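Local atomic coordinates of cytochrome c-555 (Chlorobium tepidum, PDB entry 4J20), a protein that carries electrons through a single covalently bound heme c, although its role in the photosynthesis of green sulfur bacteria is not established. Residues P28-K33 and A81-Q86; T18-G23 and G60-K65. The protein carries 2 engineered substitutions. All coordinates share one frame; numbering follows the deposited sequence. Where two conformers were deposited one is given.

Contact 1 of 2, residues P28-K33 and A81-Q86; sequences PKVGDK and AYMVGQ. With HEB (heme b/c), chain I; IPA (isopropyl alcohol), chain E.
Val-30 meets segment 81-86 with both methyl groups, each on a different residue. CG2 lies 3.8 Å from CG of Met-83, the two side chains crossing at about a right angle, while CG1 rests 3.7 Å from CB of Gln-86. With CG1 anti to the backbone N (chi1 171°), one methyl faces Met-83 and the other Gln-86. Next in the loop, CA of Gly-31 comes 3.4 Å from the carbonyl O of Gln-86, a CH...O contact with 145° at the hydrogen. No conventional hydrogen bond spans the two segments. Beyond its carbon contacts with Val-30, the Met-83 chain bends at its last torsion (chi3 69°) and carries CE to 3.6 Å from the heme meso carbon CHB. Pro-28 meets the heme as well, through CD at 3.5 Å from CAD. This is the cytochrome c fold, in which the C-terminal helix packs against the N-terminal helix beside the heme: Tyr-12 of helix 5-15 touches Val-30 and Met-83, and its ring also meets that of Tyr-82. CG of Gln-86 lies over a face of the Tyr-82 ring, offset toward its rim, while OE1 accepts a hydrogen bond of 3.0 Å from O2 of an isopropyl alcohol, probably from the crystallisation liquor. A type II turn from Lys-29 to Asp-32, closed by Asp-32 N to Lys-29 O (3.0 Å), shapes the loop; Gly-31 has the positive phi that suits glycine in such a turn. Ser-87 OG bridges the backbones of the two segments, hydrogen-bonded to Gly-31 N and Met-83 O. At the far end of the turn, Asp-32 is the N-cap of helix 33-40, its OD1 taking the backbone N of Ala-35.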
ATOM      1  N   PRO A  28      -6.532   5.356  -0.394  1.00  9.58           N
ATOM      2  CA  PRO A  28      -6.119   6.007  -1.601  1.00  9.94           C
ATOM      3  C   PRO A  28      -6.128   5.024  -2.764  1.00  9.69           C
ATOM      4  O   PRO A  28      -5.483   3.978  -2.728  1.00 10.07           O
ATOM      5  CB  PRO A  28      -4.704   6.537  -1.261  1.00 10.28           C
ATOM      6  CG  PRO A  28      -4.238   5.704  -0.099  1.00 10.04           C
ATOM      7  CD  PRO A  28      -5.511   5.445   0.668  1.00 10.66           C
ATOM      8  N   LYS A  29      -6.885   5.359  -3.795  1.00 10.22           N
ATOM      9  CA  LYS A  29      -7.131   4.454  -4.904  1.00  9.59           C
ATOM     10  C   LYS A  29      -5.864   4.318  -5.749  1.00 10.72           C
ATOM     11  O   LYS A  29      -5.230   5.306  -6.124  1.00 10.88           O
ATOM     12  CB  LYS A  29      -8.290   4.985  -5.749  1.00 12.25           C
ATOM     13  CG  LYS A  29      -8.673   4.117  -6.914  1.00 11.31           C
ATOM     14  CD  LYS A  29      -9.880   4.699  -7.623  1.00 13.63           C
ATOM     15  CE  LYS A  29     -10.197   4.002  -8.914  1.00 15.29           C
ATOM     16  NZ  LYS A  29     -11.396   4.682  -9.558  1.00 16.82           N
ATOM     17  N   VAL A  30      -5.493   3.096  -6.096  1.00 10.07           N
ATOM     18  CA  VAL A  30      -4.342   2.897  -6.989  1.00  9.56           C
ATOM     19  C   VAL A  30      -4.650   3.533  -8.349  1.00 11.34           C
ATOM     20  O   VAL A  30      -5.724   3.355  -8.907  1.00 11.73           O
ATOM     21  CB  VAL A  30      -3.970   1.411  -7.096  1.00 11.30           C
ATOM     22  CG1 VAL A  30      -2.936   1.183  -8.178  1.00 12.42           C
ATOM     23  CG2 VAL A  30      -3.394   0.955  -5.760  1.00 11.73           C
ATOM     24  N   GLY A  31      -3.689   4.352  -8.798  1.00 10.80           N
ATOM     25  CA  GLY A  31      -3.857   5.125 -10.018  1.00 12.15           C
ATOM     26  C   GLY A  31      -4.371   6.524  -9.839  1.00 11.23           C
ATOM     27  O   GLY A  31      -4.390   7.283 -10.797  1.00 12.34           O
ATOM     28  N   ASP A  32      -4.793   6.882  -8.624  1.00 11.54           N
ATOM     29  CA  ASP A  32      -5.291   8.227  -8.310  1.00 11.76           C
ATOM     30  C   ASP A  32      -4.110   9.126  -7.982  1.00 11.53           C
ATOM     31  O   ASP A  32      -3.551   9.087  -6.892  1.00 12.28           O
ATOM     32  CB  ASP A  32      -6.325   8.161  -7.160  1.00 12.79           C
ATOM     33  CG  ASP A  32      -6.876   9.505  -6.741  1.00 11.63           C
ATOM     34  OD1 ASP A  32      -6.280  10.571  -7.040  1.00 12.97           O
ATOM     35  OD2 ASP A  32      -7.931   9.463  -6.058  1.00 12.55           O
ATOM     36  N   LYS A  33      -3.671   9.893  -8.977  1.00 12.56           N
ATOM     37  CA  LYS A  33      -2.423  10.630  -8.891  1.00 13.74           C
ATOM     38  C   LYS A  33      -2.422  11.679  -7.776  1.00 14.16           C
ATOM     39  O   LYS A  33      -1.423  11.833  -7.058  1.00 14.36           O
ATOM     40  CB  LYS A  33      -2.102  11.293 -10.230  1.00 16.63           C
ATOM     41  CG  LYS A  33      -1.852  10.298 -11.392  1.00 17.68           C
ATOM     42  CD  LYS A  33      -2.060  10.997 -12.811  1.00 21.19           C
ATOM     43  CE  LYS A  33      -1.374  12.267 -12.917  1.00 21.94           C
ATOM     44  NZ  LYS A  33      -1.298  12.582 -14.357  1.00 19.08           N
ATOM     45  N   ALA A  81       5.272  -1.153  -3.404  1.00 10.63           N
ATOM     46  CA  ALA A  81       6.035  -0.772  -4.598  1.00 11.08           C
ATOM     47  C   ALA A  81       5.170  -0.862  -5.834  1.00 10.93           C
ATOM     48  O   ALA A  81       5.226   0.005  -6.702  1.00 11.51           O
ATOM     49  CB  ALA A  81       7.286  -1.635  -4.737  1.00 11.97           C
ATOM     50  N   TYR A  82       4.366  -1.929  -5.911  1.00 11.28           N
ATOM     51  CA  TYR A  82       3.444  -2.038  -7.016  1.00 10.98           C
ATOM     52  C   TYR A  82       2.445  -0.881  -7.045  1.00 10.67           C
ATOM     53  O   TYR A  82       2.237  -0.234  -8.073  1.00 11.54           O
ATOM     54  CB  TYR A  82       2.706  -3.378  -6.943  1.00 12.06           C
ATOM     55  CG  TYR A  82       1.678  -3.514  -8.021  1.00 11.66           C
ATOM     56  CD1 TYR A  82       2.052  -3.737  -9.336  1.00 13.92           C
ATOM     57  CD2 TYR A  82       0.338  -3.339  -7.741  1.00 13.40           C
ATOM     58  CE1 TYR A  82       1.105  -3.810 -10.340  1.00 16.10           C
ATOM     59  CE2 TYR A  82      -0.631  -3.379  -8.786  1.00 15.95           C
ATOM     60  CZ  TYR A  82      -0.217  -3.644 -10.047  1.00 16.75           C
ATOM     61  OH  TYR A  82      -1.171  -3.730 -11.065  1.00 20.90           O
ATOM     62  N   MET A  83       1.832  -0.611  -5.902  1.00  9.58           N
ATOM     63  CA  MET A  83       0.835   0.475  -5.801  1.00 10.72           C
ATOM     64  C   MET A  83       1.442   1.825  -6.199  1.00 10.00           C
ATOM     65  O   MET A  83       0.830   2.590  -6.974  1.00 11.96           O
ATOM     66  CB  MET A  83       0.330   0.558  -4.384  1.00 10.70           C
ATOM     67  CG  MET A  83      -0.469  -0.684  -3.984  1.00 10.95           C
ATOM     68  SD  MET A  83      -0.794  -0.851  -2.208  1.00 10.74           S
ATOM     69  CE  MET A  83      -1.939   0.498  -1.975  1.00 11.07           C
ATOM     70  N   VAL A  84       2.614   2.140  -5.676  1.00 10.54           N
ATOM     71  CA  VAL A  84       3.255   3.412  -5.992  1.00 11.54           C
ATOM     72  C   VAL A  84       3.603   3.486  -7.475  1.00 12.54           C
ATOM     73  O   VAL A  84       3.343   4.519  -8.128  1.00 13.03           O
ATOM     74  CB  VAL A  84       4.513   3.573  -5.131  1.00 12.50           C
ATOM     75  CG1 VAL A  84       5.446   4.671  -5.691  1.00 13.45           C
ATOM     76  CG2 VAL A  84       4.166   3.841  -3.689  1.00 12.45           C
ATOM     77  N   GLY A  85       4.160   2.405  -8.032  1.00 12.35           N
ATOM     78  CA  GLY A  85       4.496   2.394  -9.432  1.00 14.10           C
ATOM     79  C   GLY A  85       3.319   2.595 -10.371  1.00 14.29           C
ATOM     80  O   GLY A  85       3.507   3.007 -11.517  1.00 16.09           O
ATOM     81  N   GLN A  86       2.122   2.266  -9.930  1.00 12.91           N
ATOM     82  CA  GLN A  86       0.930   2.423 -10.729  1.00 13.11           C
ATOM     83  C   GLN A  86       0.202   3.746 -10.467  1.00 12.92           C
ATOM     84  O   GLN A  86      -0.793   4.016 -11.121  1.00 16.14           O
ATOM     85  CB  GLN A  86      -0.036   1.295 -10.436  1.00 13.88           C
ATOM     86  CG  GLN A  86       0.440  -0.076 -10.977  1.00 14.78           C
ATOM     87  CD  GLN A  86       0.557  -0.097 -12.485  1.00 15.62           C
ATOM     88  OE1 GLN A  86      -0.384   0.283 -13.208  1.00 17.87           O
ATOM     89  NE2 GLN A  86       1.701  -0.502 -12.973  1.00 15.55           N
TER
HETATM   90 FE   HEB I 107      -3.899   0.409   2.722  1.00  9.31          FE
HETATM   91  CHA HEB I 107      -3.264   3.714   3.184  1.00  9.41           C
HETATM   92  CHB HEB I 107      -0.749  -0.017   1.433  1.00  8.32           C
HETATM   93  CHC HEB I 107      -4.459  -2.925   2.419  1.00 10.13           C
HETATM   94  CHD HEB I 107      -7.119   0.860   3.731  1.00 10.48           C
HETATM   95  NA  HEB I 107      -2.313   1.606   2.399  1.00  8.96           N
HETATM   96  C1A HEB I 107      -2.251   2.983   2.626  1.00  9.09           C
HETATM   97  C2A HEB I 107      -0.968   3.457   2.184  1.00  9.23           C
HETATM   98  C3A HEB I 107      -0.301   2.425   1.680  1.00  8.49           C
HETATM   99  C4A HEB I 107      -1.123   1.263   1.808  1.00  8.64           C
HETATM  100  CMA HEB I 107       1.098   2.420   1.083  1.00 10.21           C
HETATM  101  CAA HEB I 107      -0.541   4.923   2.251  1.00 10.28           C
HETATM  102  CBA HEB I 107       0.415   5.170   3.423  1.00 10.69           C
HETATM  103  CGA HEB I 107       0.812   6.613   3.615  1.00 11.49           C
HETATM  104  O1A HEB I 107       0.270   7.537   2.941  1.00 12.14           O
HETATM  105  O2A HEB I 107       1.662   6.830   4.516  1.00 14.43           O
HETATM  106  NB  HEB I 107      -2.832  -1.158   2.047  1.00  9.52           N
HETATM  107  C1B HEB I 107      -1.518  -1.145   1.585  1.00  8.56           C
HETATM  108  C2B HEB I 107      -1.076  -2.483   1.326  1.00  8.92           C
HETATM  109  C3B HEB I 107      -2.116  -3.298   1.576  1.00  9.53           C
HETATM  110  C4B HEB I 107      -3.222  -2.499   2.048  1.00  8.64           C
HETATM  111  CMB HEB I 107       0.290  -2.781   0.763  1.00  9.90           C
HETATM  112  CAB HEB I 107      -2.220  -4.798   1.450  1.00  9.70           C
HETATM  113  CBB HEB I 107      -1.092  -5.547   2.176  1.00 11.50           C
HETATM  114  NC  HEB I 107      -5.490  -0.765   2.987  1.00  9.71           N
HETATM  115  C1C HEB I 107      -5.510  -2.142   2.834  1.00  9.20           C
HETATM  116  C2C HEB I 107      -6.818  -2.650   3.169  1.00  9.88           C
HETATM  117  C3C HEB I 107      -7.574  -1.589   3.472  1.00 10.14           C
HETATM  118  C4C HEB I 107      -6.763  -0.424   3.418  1.00  9.54           C
HETATM  119  CMC HEB I 107      -7.204  -4.120   3.011  1.00 11.44           C
HETATM  120  CAC HEB I 107      -9.060  -1.548   3.817  1.00 11.46           C
HETATM  121  CBC HEB I 107      -9.511  -2.392   5.008  1.00 12.42           C
HETATM  122  ND  HEB I 107      -4.975   1.990   3.350  1.00  9.70           N
HETATM  123  C1D HEB I 107      -6.309   1.963   3.737  1.00  9.48           C
HETATM  124  C2D HEB I 107      -6.754   3.269   4.083  1.00  9.64           C
HETATM  125  C3D HEB I 107      -5.603   4.129   3.919  1.00 10.87           C
HETATM  126  C4D HEB I 107      -4.535   3.282   3.462  1.00  9.97           C
HETATM  127  CMD HEB I 107      -8.118   3.707   4.551  1.00 11.27           C
HETATM  128  CAD HEB I 107      -5.533   5.630   4.142  1.00 11.13           C
HETATM  129  CBD HEB I 107      -5.251   6.031   5.608  1.00 12.31           C
HETATM  130  CGD HEB I 107      -5.166   7.502   5.741  1.00 13.08           C
HETATM  131  O1D HEB I 107      -4.257   8.090   5.136  1.00 15.70           O
HETATM  132  O2D HEB I 107      -5.998   8.102   6.378  1.00 15.01           O
HETATM  133  C1  IPA E 103      -5.286   0.949 -13.141  1.00 36.59           C
HETATM  134  C2  IPA E 103      -4.035   1.482 -12.446  1.00 36.67           C
HETATM  135  C3  IPA E 103      -3.335   2.533 -13.311  1.00 36.45           C
HETATM  136  O2  IPA E 103      -3.153   0.376 -12.165  1.00 36.45           O

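Contact 2 of 2, residues T18-G23 and G60-K65; sequences TCHKTG and GMMPAK. With HEB (heme b/c), chain I.
His-20, its CG anti to the carbonyl carbon (chi1 -72°), and Met-62, its CG anti to the backbone N with a bend at chi2, bring NE2 and SD to opposite faces of the heme. These are the axial ligands of a class I c-type cytochrome, the histidine following Cys-16 and Cys-19 in the CXXCH motif. The iron lies 2.0 Å from His-20 NE2 and 2.3 Å from Met-62 SD. Because both bind the iron, the sulfur lies off the edge of the imidazole near the ring plane, 89° from the ring normal; direct packing between the segments is slight. Cys-19 pins the porphyrin from the histidine side, its SG bonded covalently to the heme carbon CAC at 1.9 Å. On the other side Pro-63 lies over the same pyrrole, CD 3.8 Å from C4C. The backbone carbonyl O of Pro-28 hydrogen-bonds ND1 of His-20, which holds the rotation of the ring and would probably strengthen its donation to iron. Met-62 is placed by strand 61-62, which pairs with strand 55-56 at Tyr-55. Just before the strand, Gly-60 N donates to the heme propionate oxygen O2D over 2.9 Å, with 153° at the hydrogen.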
ATOM      1  N   THR A  18      -8.728  -5.107  -2.327  1.00 11.56           N
ATOM      2  CA  THR A  18     -10.057  -5.077  -1.802  1.00 13.29           C
ATOM      3  C   THR A  18     -10.447  -3.677  -1.308  1.00 11.84           C
ATOM      4  O   THR A  18     -11.587  -3.252  -1.498  1.00 13.14           O
ATOM      5  CB  THR A  18     -10.230  -6.138  -0.717  1.00 14.22           C
ATOM      6  OG1 THR A  18     -11.597  -6.153  -0.284  1.00 18.21           O
ATOM      7  CG2 THR A  18      -9.315  -5.865   0.424  1.00 16.56           C
ATOM      8  N   CYS A  19      -9.523  -2.927  -0.738  1.00 10.64           N
ATOM      9  CA  CYS A  19      -9.777  -1.532  -0.408  1.00 10.47           C
ATOM     10  C   CYS A  19      -9.227  -0.567  -1.430  1.00 10.57           C
ATOM     11  O   CYS A  19      -9.886   0.443  -1.725  1.00 11.22           O
ATOM     12  CB  CYS A  19      -9.219  -1.173   0.971  1.00 10.74           C
ATOM     13  SG  CYS A  19     -10.001  -2.099   2.275  1.00 11.93           S
ATOM     14  N   HIS A  20      -8.023  -0.817  -1.965  1.00  9.55           N
ATOM     15  CA  HIS A  20      -7.314   0.153  -2.764  1.00  9.70           C
ATOM     16  C   HIS A  20      -7.653   0.159  -4.246  1.00  9.59           C
ATOM     17  O   HIS A  20      -7.270   1.103  -4.939  1.00 10.20           O
ATOM     18  CB  HIS A  20      -5.797   0.026  -2.568  1.00  9.94           C
ATOM     19  CG  HIS A  20      -5.309   0.506  -1.225  1.00  8.65           C
ATOM     20  ND1 HIS A  20      -4.978   1.832  -0.974  1.00  8.83           N
ATOM     21  CD2 HIS A  20      -5.018  -0.176  -0.083  1.00  9.02           C
ATOM     22  CE1 HIS A  20      -4.526   1.920   0.279  1.00  8.96           C
ATOM     23  NE2 HIS A  20      -4.549   0.729   0.836  1.00  8.65           N
ATOM     24  N   LYS A  21      -8.342  -0.862  -4.747  1.00 10.54           N
ATOM     25  CA  LYS A  21      -8.688  -0.824  -6.171  1.00 11.73           C
ATOM     26  C   LYS A  21      -9.746   0.237  -6.467  1.00 12.13           C
ATOM     27  O   LYS A  21      -9.618   0.972  -7.466  1.00 13.21           O
ATOM     28  CB  LYS A  21      -9.131  -2.210  -6.668  1.00 13.55           C
ATOM     29  CG  LYS A  21      -9.552  -2.197  -8.141  1.00 15.01           C
ATOM     30  CD  LYS A  21      -9.760  -3.639  -8.672  1.00 20.85           C
ATOM     31  CE  LYS A  21     -10.255  -3.566 -10.121  1.00 27.94           C
ATOM     32  NZ  LYS A  21     -10.893  -4.843 -10.569  1.00 40.35           N
ATOM     33  N   THR A  22     -10.758   0.368  -5.610  1.00 11.85           N
ATOM     34  CA  THR A  22     -11.780   1.374  -5.791  1.00 13.35           C
ATOM     35  C   THR A  22     -11.614   2.524  -4.845  1.00 12.20           C
ATOM     36  O   THR A  22     -12.250   3.565  -5.014  1.00 14.52           O
ATOM     37  CB  THR A  22     -13.209   0.829  -5.558  1.00 15.52           C
ATOM     38  OG1 THR A  22     -13.329   0.396  -4.185  1.00 15.95           O
ATOM     39  CG2 THR A  22     -13.536  -0.295  -6.540  1.00 16.73           C
ATOM     40  N   GLY A  23     -10.769   2.377  -3.839  1.00 12.81           N
ATOM     41  CA  GLY A  23     -10.617   3.431  -2.844  1.00 15.27           C
ATOM     42  C   GLY A  23     -11.701   3.467  -1.830  1.00 13.69           C
ATOM     43  O   GLY A  23     -12.195   4.566  -1.500  1.00 17.39           O
ATOM     44  N   GLY A  60      -8.844   7.401   6.711  1.00 15.88           N
ATOM     45  CA  GLY A  60      -9.443   6.216   7.300  1.00 17.33           C
ATOM     46  C   GLY A  60      -8.432   5.337   7.989  1.00 13.47           C
ATOM     47  O   GLY A  60      -7.348   5.788   8.399  1.00 17.34           O
ATOM     48  N   MET A  61      -8.770   4.091   8.157  1.00 17.42           N
ATOM     49  CA  MET A  61      -7.953   3.126   8.874  0.50 13.89           C
ATOM     50  C   MET A  61      -7.176   2.214   7.891  1.00 12.36           C
ATOM     51  O   MET A  61      -7.789   1.484   7.122  1.00 13.02           O
ATOM     52  CB  MET A  61      -8.905   2.283   9.726  0.50 17.27           C
ATOM     53  CG  MET A  61      -8.269   1.750  10.926  0.50 18.81           C
ATOM     54  SD  MET A  61      -7.288   0.317  10.534  0.50 19.15           S
ATOM     55  CE  MET A  61      -5.819   0.634  11.551  0.50 20.39           C
ATOM     56  N   MET A  62      -5.847   2.246   7.932  1.00 11.12           N
ATOM     57  CA  MET A  62      -5.007   1.366   7.101  1.00 10.52           C
ATOM     58  C   MET A  62      -4.526   0.252   8.037  1.00 11.08           C
ATOM     59  O   MET A  62      -3.623   0.464   8.850  1.00 11.32           O
ATOM     60  CB  MET A  62      -3.826   2.149   6.536  1.00 10.35           C
ATOM     61  CG  MET A  62      -2.718   1.319   5.893  1.00 10.25           C
ATOM     62  SD  MET A  62      -3.328  -0.109   4.912  1.00 10.04           S
ATOM     63  CE  MET A  62      -1.817  -1.067   4.866  1.00 10.59           C
ATOM     64  N   PRO A  63      -5.156  -0.930   7.983  1.00 10.88           N
ATOM     65  CA  PRO A  63      -4.805  -1.984   8.976  1.00 12.49           C
ATOM     66  C   PRO A  63      -3.407  -2.537   8.770  1.00 12.10           C
ATOM     67  O   PRO A  63      -2.909  -2.615   7.619  1.00 12.79           O
ATOM     68  CB  PRO A  63      -5.881  -3.055   8.735  1.00 14.49           C
ATOM     69  CG  PRO A  63      -6.279  -2.871   7.254  1.00 14.52           C
ATOM     70  CD  PRO A  63      -6.182  -1.373   7.006  1.00 12.32           C
ATOM     71  N   ALA A  64      -2.745  -2.916   9.840  1.00 11.95           N
ATOM     72  CA  ALA A  64      -1.405  -3.481   9.817  1.00 13.09           C
ATOM     73  C   ALA A  64      -1.350  -4.672   8.867  1.00 11.11           C
ATOM     74  O   ALA A  64      -2.163  -5.603   8.950  1.00 13.13           O
ATOM     75  CB  ALA A  64      -1.040  -3.942  11.201  1.00 13.94           C
ATOM     76  N   LYS A  65      -0.399  -4.630   7.943  1.00 11.70           N
ATOM     77  CA  LYS A  65      -0.236  -5.686   6.916  1.00 12.66           C
ATOM     78  C   LYS A  65      -1.507  -5.918   6.137  1.00 12.53           C
ATOM     79  O   LYS A  65      -1.798  -7.043   5.712  1.00 15.20           O
ATOM     80  CB  LYS A  65       0.275  -6.990   7.510  1.00 14.85           C
ATOM     81  CG  LYS A  65       1.703  -6.901   8.129  1.00 15.30           C
ATOM     82  CD  LYS A  65       2.256  -8.280   8.453  1.00 16.15           C
ATOM     83  CE  LYS A  65       3.752  -8.240   8.865  1.00 15.79           C
ATOM     84  NZ  LYS A  65       4.290  -9.616   9.125  1.00 17.78           N
TER
HETATM   85 FE   HEB I 107      -3.899   0.409   2.722  1.00  9.31          FE
HETATM   86  CHA HEB I 107      -3.264   3.714   3.184  1.00  9.41           C
HETATM   87  CHB HEB I 107      -0.749  -0.017   1.433  1.00  8.32           C
HETATM   88  CHC HEB I 107      -4.459  -2.925   2.419  1.00 10.13           C
HETATM   89  CHD HEB I 107      -7.119   0.860   3.731  1.00 10.48           C
HETATM   90  NA  HEB I 107      -2.313   1.606   2.399  1.00  8.96           N
HETATM   91  C1A HEB I 107      -2.251   2.983   2.626  1.00  9.09           C
HETATM   92  C2A HEB I 107      -0.968   3.457   2.184  1.00  9.23           C
HETATM   93  C3A HEB I 107      -0.301   2.425   1.680  1.00  8.49           C
HETATM   94  C4A HEB I 107      -1.123   1.263   1.808  1.00  8.64           C
HETATM   95  CMA HEB I 107       1.098   2.420   1.083  1.00 10.21           C
HETATM   96  CAA HEB I 107      -0.541   4.923   2.251  1.00 10.28           C
HETATM   97  CBA HEB I 107       0.415   5.170   3.423  1.00 10.69           C
HETATM   98  CGA HEB I 107       0.812   6.613   3.615  1.00 11.49           C
HETATM   99  O1A HEB I 107       0.270   7.537   2.941  1.00 12.14           O
HETATM  100  O2A HEB I 107       1.662   6.830   4.516  1.00 14.43           O
HETATM  101  NB  HEB I 107      -2.832  -1.158   2.047  1.00  9.52           N
HETATM  102  C1B HEB I 107      -1.518  -1.145   1.585  1.00  8.56           C
HETATM  103  C2B HEB I 107      -1.076  -2.483   1.326  1.00  8.92           C
HETATM  104  C3B HEB I 107      -2.116  -3.298   1.576  1.00  9.53           C
HETATM  105  C4B HEB I 107      -3.222  -2.499   2.048  1.00  8.64           C
HETATM  106  CMB HEB I 107       0.290  -2.781   0.763  1.00  9.90           C
HETATM  107  CAB HEB I 107      -2.220  -4.798   1.450  1.00  9.70           C
HETATM  108  CBB HEB I 107      -1.092  -5.547   2.176  1.00 11.50           C
HETATM  109  NC  HEB I 107      -5.490  -0.765   2.987  1.00  9.71           N
HETATM  110  C1C HEB I 107      -5.510  -2.142   2.834  1.00  9.20           C
HETATM  111  C2C HEB I 107      -6.818  -2.650   3.169  1.00  9.88           C
HETATM  112  C3C HEB I 107      -7.574  -1.589   3.472  1.00 10.14           C
HETATM  113  C4C HEB I 107      -6.763  -0.424   3.418  1.00  9.54           C
HETATM  114  CMC HEB I 107      -7.204  -4.120   3.011  1.00 11.44           C
HETATM  115  CAC HEB I 107      -9.060  -1.548   3.817  1.00 11.46           C
HETATM  116  CBC HEB I 107      -9.511  -2.392   5.008  1.00 12.42           C
HETATM  117  ND  HEB I 107      -4.975   1.990   3.350  1.00  9.70           N
HETATM  118  C1D HEB I 107      -6.309   1.963   3.737  1.00  9.48           C
HETATM  119  C2D HEB I 107      -6.754   3.269   4.083  1.00  9.64           C
HETATM  120  C3D HEB I 107      -5.603   4.129   3.919  1.00 10.87           C
HETATM  121  C4D HEB I 107      -4.535   3.282   3.462  1.00  9.97           C
HETATM  122  CMD HEB I 107      -8.118   3.707   4.551  1.00 11.27           C
HETATM  123  CAD HEB I 107      -5.533   5.630   4.142  1.00 11.13           C
HETATM  124  CBD HEB I 107      -5.251   6.031   5.608  1.00 12.31           C
HETATM  125  CGD HEB I 107      -5.166   7.502   5.741  1.00 13.08           C
HETATM  126  O1D HEB I 107      -4.257   8.090   5.136  1.00 15.70           O
HETATM  127  O2D HEB I 107      -5.998   8.102   6.378  1.00 15.01           O

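How the contacts relate
From the N terminus, helix 5-15 leads into helix 17-20, and 18-23 opens contact 2. A short loop then brings the chain to 28-33, the start of contact 1. After helices 33-40 and 44-53 and strand 55-56, segment 60-65 returns to the heme and closes contact 2; segment 81-86, at the end of helix 73-85, closes contact 1. The two long loops therefore cross, and neither encloses the other. Contact 2 joins the heme-attachment region to the methionine-bearing strand across the heme, whereas contact 1 ties the following loop to the C-terminal helix. They touch where Met-83 CE packs on His-20 CG (3.5 Å) and where Val-30 N lies 2.9 Å from His-20 O, a probable hydrogen bond.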